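Local coordinates for beta-glucosidase (Chaetomella raphigera, PDB 6JXG), which probably hydrolyses terminal, non-reducing beta-D-glucosyl residues with release of beta-D-glucose, as a secreted glycoside hydrolase family 3 enzyme of cellulose breakdown, at residues K347-I360 / A406-S418. Residues are numbered along the deposited sequence; the frame is centred on the assembly and turned at random.
Sequences KKPASLAIIGQDAI and AQGTKLVLSTTDS. With MAN (alpha-D-mannopyranose), chain E.
Asp417 grips Gln357 just beyond the C-terminal ends of two parallel strands, 351-355 and 410-414. The strands are joined by six backbone hydrogen bonds, from Lys410 N to Ala350 O through Gly356 N to Ser414 O. Strand 410-414 is an edge strand of its sheet, next to strand 351-355. Strand 351-355, helix 396-406 and strand 410-414 form a right-handed beta-alpha-beta crossover. On one face Leu411 CD2 lies 3.9 Å from Leu352 CB, and Leu413 CD2 packs against Ile354 CB. Helix 396-406 covers this face through Leu397 and Ala404. Beyond the strands, Ile360 CD1 rests 3.8 Å from Thr415 CB.

Gln357 can be followed outward. Gln357 CB lies 3.6 Å from Thr415 O. Gln357 CG, set between the backbone N and carbonyl carbon (chi1 63°), sits 3.5 Å from Asp417 OD2. The chain then runs extended, and Gln357 NE2 bonds Asp417 OD2 at 3.2 Å, from above the carboxylate. Gln357 OE1 accepts a hydrogen bond from Gly377 N. The amide and carboxylate planes stand 67° apart. The other oxygen, Asp417 OD1, accepts from Gln357 N at 3.1 Å and from a water that also takes the N-H of Asp358. With an alanine in place of Asp417, Gln357 N and NE2 would probably lose these acceptors, and the water one of its anchors. In the deposited structure both Asp417 oxygens are engaged, and one acidic group ties the loop after the edge strand to the start of the 3-10 turn.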
ATOM      1  N   LYS A 347       4.269 -20.280  26.456  1.00 27.62           N
ATOM      2  CA  LYS A 347       4.662 -21.667  26.657  1.00 34.63           C
ATOM      3  C   LYS A 347       3.965 -22.225  27.898  1.00 34.81           C
ATOM      4  O   LYS A 347       4.538 -22.269  28.985  1.00 36.16           O
ATOM      5  CB  LYS A 347       6.188 -21.701  26.815  1.00 37.84           C
ATOM      6  CG  LYS A 347       6.680 -20.825  27.955  1.00 41.72           C
ATOM      7  CD  LYS A 347       7.753 -19.755  27.626  1.00 45.65           C
ATOM      8  CE  LYS A 347       7.355 -18.457  28.343  1.00 49.34           C
ATOM      9  NZ  LYS A 347       8.329 -17.403  28.766  1.00 54.13           N
ATOM     10  N   LYS A 348       2.716 -22.603  27.744  1.00 35.42           N
ATOM     11  CA  LYS A 348       1.977 -23.273  28.826  1.00 37.77           C
ATOM     12  C   LYS A 348       1.784 -22.462  30.064  1.00 33.20           C
ATOM     13  O   LYS A 348       1.920 -22.979  31.175  1.00 29.25           O
ATOM     14  CB  LYS A 348       2.618 -24.626  29.207  1.00 38.39           C
ATOM     15  CG  LYS A 348       2.771 -25.549  28.018  1.00 46.08           C
ATOM     16  CD  LYS A 348       3.118 -26.963  28.453  1.00 55.01           C
ATOM     17  CE  LYS A 348       3.196 -27.868  27.238  1.00 57.49           C
ATOM     18  NZ  LYS A 348       4.358 -28.781  27.365  1.00 64.07           N
ATOM     19  N   PRO A 349       1.407 -21.188  29.901  1.00 31.03           N
ATOM     20  CA  PRO A 349       1.124 -20.422  31.139  1.00 33.06           C
ATOM     21  C   PRO A 349      -0.084 -21.003  31.897  1.00 32.46           C
ATOM     22  O   PRO A 349      -0.896 -21.651  31.284  1.00 28.16           O
ATOM     23  CB  PRO A 349       0.839 -19.016  30.632  1.00 31.89           C
ATOM     24  CG  PRO A 349       0.443 -19.191  29.208  1.00 31.33           C
ATOM     25  CD  PRO A 349       1.085 -20.441  28.677  1.00 31.02           C
ATOM     26  N   ALA A 350      -0.133 -20.827  33.218  1.00 33.97           N
ATOM     27  CA  ALA A 350      -1.190 -21.431  34.048  1.00 31.09           C
ATOM     28  C   ALA A 350      -2.468 -20.639  33.804  1.00 31.16           C
ATOM     29  O   ALA A 350      -3.558 -21.177  33.830  1.00 29.54           O
ATOM     30  CB  ALA A 350      -0.815 -21.337  35.533  1.00 30.47           C
ATOM     31  N   SER A 351      -2.312 -19.336  33.567  1.00 27.12           N
ATOM     32  CA  SER A 351      -3.460 -18.461  33.388  1.00 27.58           C
ATOM     33  C   SER A 351      -3.061 -17.256  32.543  1.00 26.86           C
ATOM     34  O   SER A 351      -1.886 -16.861  32.571  1.00 23.78           O
ATOM     35  CB  SER A 351      -3.941 -17.998  34.745  1.00 26.08           C
ATOM     36  OG  SER A 351      -2.902 -17.339  35.387  1.00 28.47           O
ATOM     37  N   LEU A 352      -4.044 -16.674  31.839  1.00 23.80           N
ATOM     38  CA  LEU A 352      -3.811 -15.589  30.883  1.00 23.26           C
ATOM     39  C   LEU A 352      -4.997 -14.665  30.902  1.00 19.37           C
ATOM     40  O   LEU A 352      -6.099 -15.123  30.713  1.00 22.20           O
ATOM     41  CB  LEU A 352      -3.721 -16.239  29.513  1.00 24.50           C
ATOM     42  CG  LEU A 352      -2.720 -15.882  28.448  1.00 27.92           C
ATOM     43  CD1 LEU A 352      -1.328 -15.498  28.924  1.00 25.95           C
ATOM     44  CD2 LEU A 352      -2.663 -17.073  27.488  1.00 27.13           C
ATOM     45  N   ALA A 353      -4.803 -13.408  31.233  1.00 18.28           N
ATOM     46  CA  ALA A 353      -5.858 -12.416  31.112  1.00 18.41           C
ATOM     47  C   ALA A 353      -5.879 -11.860  29.669  1.00 20.17           C
ATOM     48  O   ALA A 353      -4.794 -11.660  29.060  1.00 15.39           O
ATOM     49  CB  ALA A 353      -5.638 -11.273  32.138  1.00 19.47           C
ATOM     50  N   ILE A 354      -7.083 -11.633  29.137  1.00 20.11           N
ATOM     51  CA  ILE A 354      -7.280 -11.149  27.725  1.00 19.31           C
ATOM     52  C   ILE A 354      -8.072  -9.847  27.830  1.00 18.28           C
ATOM     53  O   ILE A 354      -9.237  -9.848  28.306  1.00 16.11           O
ATOM     54  CB  ILE A 354      -7.933 -12.227  26.837  1.00 20.79           C
ATOM     55  CG1 ILE A 354      -7.087 -13.504  26.842  1.00 20.62           C
ATOM     56  CG2 ILE A 354      -8.240 -11.719  25.414  1.00 20.47           C
ATOM     57  CD1 ILE A 354      -5.745 -13.494  26.136  1.00 20.75           C
ATOM     58  N   ILE A 355      -7.407  -8.723  27.498  1.00 15.80           N
ATOM     59  CA  ILE A 355      -7.911  -7.409  27.849  1.00 16.86           C
ATOM     60  C   ILE A 355      -8.019  -6.495  26.623  1.00 15.62           C
ATOM     61  O   ILE A 355      -7.082  -6.358  25.877  1.00 15.97           O
ATOM     62  CB  ILE A 355      -7.006  -6.748  28.943  1.00 18.62           C
ATOM     63  CG1 ILE A 355      -6.927  -7.650  30.155  1.00 22.46           C
ATOM     64  CG2 ILE A 355      -7.471  -5.344  29.309  1.00 17.12           C
ATOM     65  CD1 ILE A 355      -5.711  -7.410  31.002  1.00 25.11           C
ATOM     66  N   GLY A 356      -9.138  -5.795  26.497  1.00 15.21           N
ATOM     67  CA  GLY A 356      -9.344  -4.861  25.421  1.00 15.18           C
ATOM     68  C   GLY A 356     -10.385  -5.331  24.473  1.00 13.88           C
ATOM     69  O   GLY A 356     -10.433  -6.495  24.160  1.00 15.67           O
ATOM     70  N   GLN A 357     -11.177  -4.406  23.957  1.00 14.06           N
ATOM     71  CA  GLN A 357     -12.222  -4.756  23.016  1.00 14.83           C
ATOM     72  C   GLN A 357     -11.625  -5.201  21.699  1.00 14.98           C
ATOM     73  O   GLN A 357     -12.292  -5.864  20.967  1.00 16.78           O
ATOM     74  CB  GLN A 357     -13.188  -3.585  22.761  1.00 14.15           C
ATOM     75  CG  GLN A 357     -12.622  -2.359  22.148  1.00 14.95           C
ATOM     76  CD  GLN A 357     -13.692  -1.453  21.623  1.00 15.23           C
ATOM     77  OE1 GLN A 357     -14.693  -1.928  21.015  1.00 16.24           O
ATOM     78  NE2 GLN A 357     -13.557  -0.190  21.897  1.00 15.12           N
ATOM     79  N   ASP A 358     -10.378  -4.803  21.415  1.00 14.36           N
ATOM     80  CA  ASP A 358      -9.660  -5.277  20.221  1.00 13.51           C
ATOM     81  C   ASP A 358      -9.435  -6.802  20.215  1.00 13.90           C
ATOM     82  O   ASP A 358      -9.053  -7.350  19.194  1.00 14.20           O
ATOM     83  CB  ASP A 358      -8.333  -4.442  20.052  1.00 12.95           C
ATOM     84  CG  ASP A 358      -7.472  -4.881  18.840  1.00 13.71           C
ATOM     85  OD1 ASP A 358      -7.996  -4.771  17.724  1.00 13.06           O
ATOM     86  OD2 ASP A 358      -6.269  -5.227  19.003  1.00 13.20           O
ATOM     87  N   ALA A 359      -9.701  -7.522  21.303  1.00 13.14           N
ATOM     88  CA  ALA A 359      -9.485  -8.936  21.355  1.00 14.74           C
ATOM     89  C   ALA A 359     -10.596  -9.759  20.715  1.00 15.16           C
ATOM     90  O   ALA A 359     -10.374 -10.949  20.438  1.00 15.07           O
ATOM     91  CB  ALA A 359      -9.341  -9.419  22.794  1.00 15.63           C
ATOM     92  N   ILE A 360     -11.765  -9.133  20.562  1.00 14.80           N
ATOM     93  CA  ILE A 360     -12.999  -9.798  20.106  1.00 16.77           C
ATOM     94  C   ILE A 360     -13.627  -9.099  18.931  1.00 14.97           C
ATOM     95  O   ILE A 360     -13.395  -7.919  18.716  1.00 16.13           O
ATOM     96  CB  ILE A 360     -14.054  -9.870  21.237  1.00 17.68           C
ATOM     97  CG1 ILE A 360     -14.409  -8.454  21.714  1.00 18.47           C
ATOM     98  CG2 ILE A 360     -13.539 -10.829  22.305  1.00 18.43           C
ATOM     99  CD1 ILE A 360     -15.562  -8.404  22.677  1.00 21.12           C
ATOM    100  N   ALA A 406      -6.289 -26.271  25.019  1.00 35.45           N
ATOM    101  CA  ALA A 406      -5.404 -27.437  24.823  1.00 37.45           C
ATOM    102  C   ALA A 406      -4.235 -27.482  25.808  1.00 37.88           C
ATOM    103  O   ALA A 406      -3.751 -28.554  26.124  1.00 43.30           O
ATOM    104  CB  ALA A 406      -4.861 -27.516  23.401  1.00 36.75           C
ATOM    105  N   GLN A 407      -3.731 -26.341  26.249  1.00 36.41           N
ATOM    106  CA  GLN A 407      -2.646 -26.315  27.256  1.00 37.72           C
ATOM    107  C   GLN A 407      -3.157 -26.195  28.698  1.00 32.46           C
ATOM    108  O   GLN A 407      -2.394 -26.031  29.610  1.00 36.09           O
ATOM    109  CB  GLN A 407      -1.704 -25.179  26.955  1.00 37.30           C
ATOM    110  CG  GLN A 407      -1.158 -25.295  25.563  1.00 42.06           C
ATOM    111  CD  GLN A 407      -0.150 -24.240  25.275  1.00 41.42           C
ATOM    112  OE1 GLN A 407       0.057 -23.334  26.056  1.00 45.44           O
ATOM    113  NE2 GLN A 407       0.498 -24.363  24.145  1.00 45.24           N
ATOM    114  N   GLY A 408      -4.456 -26.264  28.883  1.00 32.93           N
ATOM    115  CA  GLY A 408      -5.054 -26.096  30.207  1.00 35.28           C
ATOM    116  C   GLY A 408      -4.786 -24.746  30.846  1.00 34.02           C
ATOM    117  O   GLY A 408      -4.846 -24.607  32.067  1.00 26.99           O
ATOM    118  N   THR A 409      -4.515 -23.714  30.059  1.00 29.75           N
ATOM    119  CA  THR A 409      -4.403 -22.406  30.693  1.00 31.19           C
ATOM    120  C   THR A 409      -5.785 -21.827  30.930  1.00 28.16           C
ATOM    121  O   THR A 409      -6.662 -21.960  30.130  1.00 28.70           O
ATOM    122  CB  THR A 409      -3.435 -21.381  30.020  1.00 32.69           C
ATOM    123  OG1 THR A 409      -4.073 -20.140  29.657  1.00 33.47           O
ATOM    124  CG2 THR A 409      -2.663 -21.955  28.977  1.00 27.77           C
ATOM    125  N   LYS A 410      -5.942 -21.155  32.048  1.00 25.94           N
ATOM    126  CA  LYS A 410      -7.184 -20.558  32.407  1.00 29.96           C
ATOM    127  C   LYS A 410      -7.219 -19.155  31.790  1.00 27.75           C
ATOM    128  O   LYS A 410      -6.206 -18.438  31.838  1.00 25.72           O
ATOM    129  CB  LYS A 410      -7.231 -20.479  33.934  1.00 34.05           C
ATOM    130  CG  LYS A 410      -8.599 -20.215  34.535  1.00 41.53           C
ATOM    131  CD  LYS A 410      -8.744 -18.757  34.950  1.00 49.35           C
ATOM    132  CE  LYS A 410     -10.155 -18.421  35.396  1.00 56.77           C
ATOM    133  NZ  LYS A 410     -11.197 -18.803  34.389  1.00 58.82           N
ATOM    134  N   LEU A 411      -8.369 -18.741  31.257  1.00 23.82           N
ATOM    135  CA  LEU A 411      -8.511 -17.398  30.698  1.00 22.94           C
ATOM    136  C   LEU A 411      -9.378 -16.487  31.532  1.00 24.55           C
ATOM    137  O   LEU A 411     -10.464 -16.853  31.906  1.00 25.40           O
ATOM    138  CB  LEU A 411      -9.057 -17.474  29.276  1.00 27.26           C
ATOM    139  CG  LEU A 411      -8.274 -18.303  28.258  1.00 26.55           C
ATOM    140  CD1 LEU A 411      -9.134 -18.507  27.037  1.00 27.98           C
ATOM    141  CD2 LEU A 411      -6.973 -17.653  27.856  1.00 28.73           C
ATOM    142  N   VAL A 412      -8.852 -15.307  31.831  1.00 22.21           N
ATOM    143  CA  VAL A 412      -9.533 -14.261  32.498  1.00 22.45           C
ATOM    144  C   VAL A 412      -9.845 -13.094  31.528  1.00 23.06           C
ATOM    145  O   VAL A 412      -8.940 -12.313  31.075  1.00 23.74           O
ATOM    146  CB  VAL A 412      -8.673 -13.727  33.670  1.00 22.55           C
ATOM    147  CG1 VAL A 412      -9.488 -12.706  34.476  1.00 21.89           C
ATOM    148  CG2 VAL A 412      -8.206 -14.865  34.556  1.00 23.86           C
ATOM    149  N   LEU A 413     -11.137 -12.944  31.226  1.00 23.07           N
ATOM    150  CA  LEU A 413     -11.568 -12.066  30.152  1.00 22.76           C
ATOM    151  C   LEU A 413     -11.966 -10.698  30.646  1.00 23.25           C
ATOM    152  O   LEU A 413     -12.777 -10.548  31.586  1.00 23.74           O
ATOM    153  CB  LEU A 413     -12.700 -12.727  29.384  1.00 25.97           C
ATOM    154  CG  LEU A 413     -12.430 -14.116  28.801  1.00 25.54           C
ATOM    155  CD1 LEU A 413     -13.623 -14.610  28.017  1.00 27.94           C
ATOM    156  CD2 LEU A 413     -11.182 -14.064  27.927  1.00 28.25           C
ATOM    157  N   SER A 414     -11.362  -9.680  30.057  1.00 18.75           N
ATOM    158  CA  SER A 414     -11.846  -8.333  30.180  1.00 20.35           C
ATOM    159  C   SER A 414     -11.861  -7.590  28.797  1.00 20.00           C
ATOM    160  O   SER A 414     -11.086  -6.698  28.552  1.00 19.20           O
ATOM    161  CB  SER A 414     -11.022  -7.551  31.186  1.00 17.56           C
ATOM    162  OG  SER A 414     -11.657  -6.358  31.442  1.00 17.52           O
ATOM    163  N   THR A 415     -12.827  -7.948  27.961  1.00 22.29           N
ATOM    164  CA  THR A 415     -12.854  -7.542  26.538  1.00 20.50           C
ATOM    165  C   THR A 415     -13.579  -6.237  26.243  1.00 19.92           C
ATOM    166  O   THR A 415     -14.212  -6.078  25.216  1.00 19.62           O
ATOM    167  CB  THR A 415     -13.426  -8.706  25.748  1.00 22.78           C
ATOM    168  OG1 THR A 415     -14.690  -9.047  26.275  1.00 18.56           O
ATOM    169  CG2 THR A 415     -12.572  -9.901  25.905  1.00 23.22           C
ATOM    170  N   THR A 416     -13.466  -5.290  27.165  1.00 20.52           N
ATOM    171  CA  THR A 416     -13.841  -3.908  26.986  1.00 21.17           C
ATOM    172  C   THR A 416     -12.569  -3.130  27.265  1.00 18.76           C
ATOM    173  O   THR A 416     -11.534  -3.706  27.604  1.00 20.17           O
ATOM    174  CB  THR A 416     -14.934  -3.429  27.954  1.00 23.65           C
ATOM    175  OG1 THR A 416     -14.395  -3.236  29.275  1.00 25.75           O
ATOM    176  CG2 THR A 416     -16.027  -4.356  28.041  1.00 24.39           C
ATOM    177  N   ASP A 417     -12.657  -1.821  27.124  1.00 19.73           N
ATOM    178  CA  ASP A 417     -11.566  -0.945  27.403  1.00 18.98           C
ATOM    179  C   ASP A 417     -11.663  -0.304  28.799  1.00 19.36           C
ATOM    180  O   ASP A 417     -10.977   0.729  29.091  1.00 19.98           O
ATOM    181  CB  ASP A 417     -11.489   0.124  26.356  1.00 19.25           C
ATOM    182  CG  ASP A 417     -11.043  -0.436  24.978  1.00 20.16           C
ATOM    183  OD1 ASP A 417     -10.463  -1.527  24.865  1.00 20.15           O
ATOM    184  OD2 ASP A 417     -11.280   0.268  24.042  1.00 19.25           O
ATOM    185  N   SER A 418     -12.497  -0.871  29.658  1.00 18.78           N
ATOM    186  CA  SER A 418     -12.553  -0.364  31.076  1.00 19.21           C
ATOM    187  C   SER A 418     -11.203  -0.572  31.794  1.00 17.25           C
ATOM    188  O   SER A 418     -10.711  -1.696  31.842  1.00 17.26           O
ATOM    189  CB  SER A 418     -13.572  -1.142  31.876  1.00 20.05           C
ATOM    190  OG  SER A 418     -13.366  -0.839  33.261  1.00 22.78           O
TER
HETATM  191  C1  MAN E 804       2.581 -15.675  31.401  1.00 23.08           C
HETATM  192  C2  MAN E 804       3.550 -15.915  32.570  1.00 28.27           C
HETATM  193  C3  MAN E 804       4.944 -15.303  32.412  1.00 29.94           C
HETATM  194  C4  MAN E 804       5.484 -15.541  31.008  1.00 30.55           C
HETATM  195  C5  MAN E 804       4.450 -14.951  30.089  1.00 27.65           C
HETATM  196  C6  MAN E 804       4.935 -14.895  28.659  1.00 28.50           C
HETATM  197  O2  MAN E 804       3.706 -17.289  32.602  1.00 29.66           O
HETATM  198  O3  MAN E 804       5.752 -15.959  33.351  1.00 34.64           O
HETATM  199  O4  MAN E 804       6.775 -14.944  30.787  1.00 34.28           O
HETATM  200  O5  MAN E 804       3.250 -15.694  30.172  1.00 25.70           O
HETATM  201  O6  MAN E 804       5.126 -16.201  28.145  1.00 30.84           O
HETATM  202  O   HOH W   1      -8.952  -2.411  22.715  1.00 14.85           O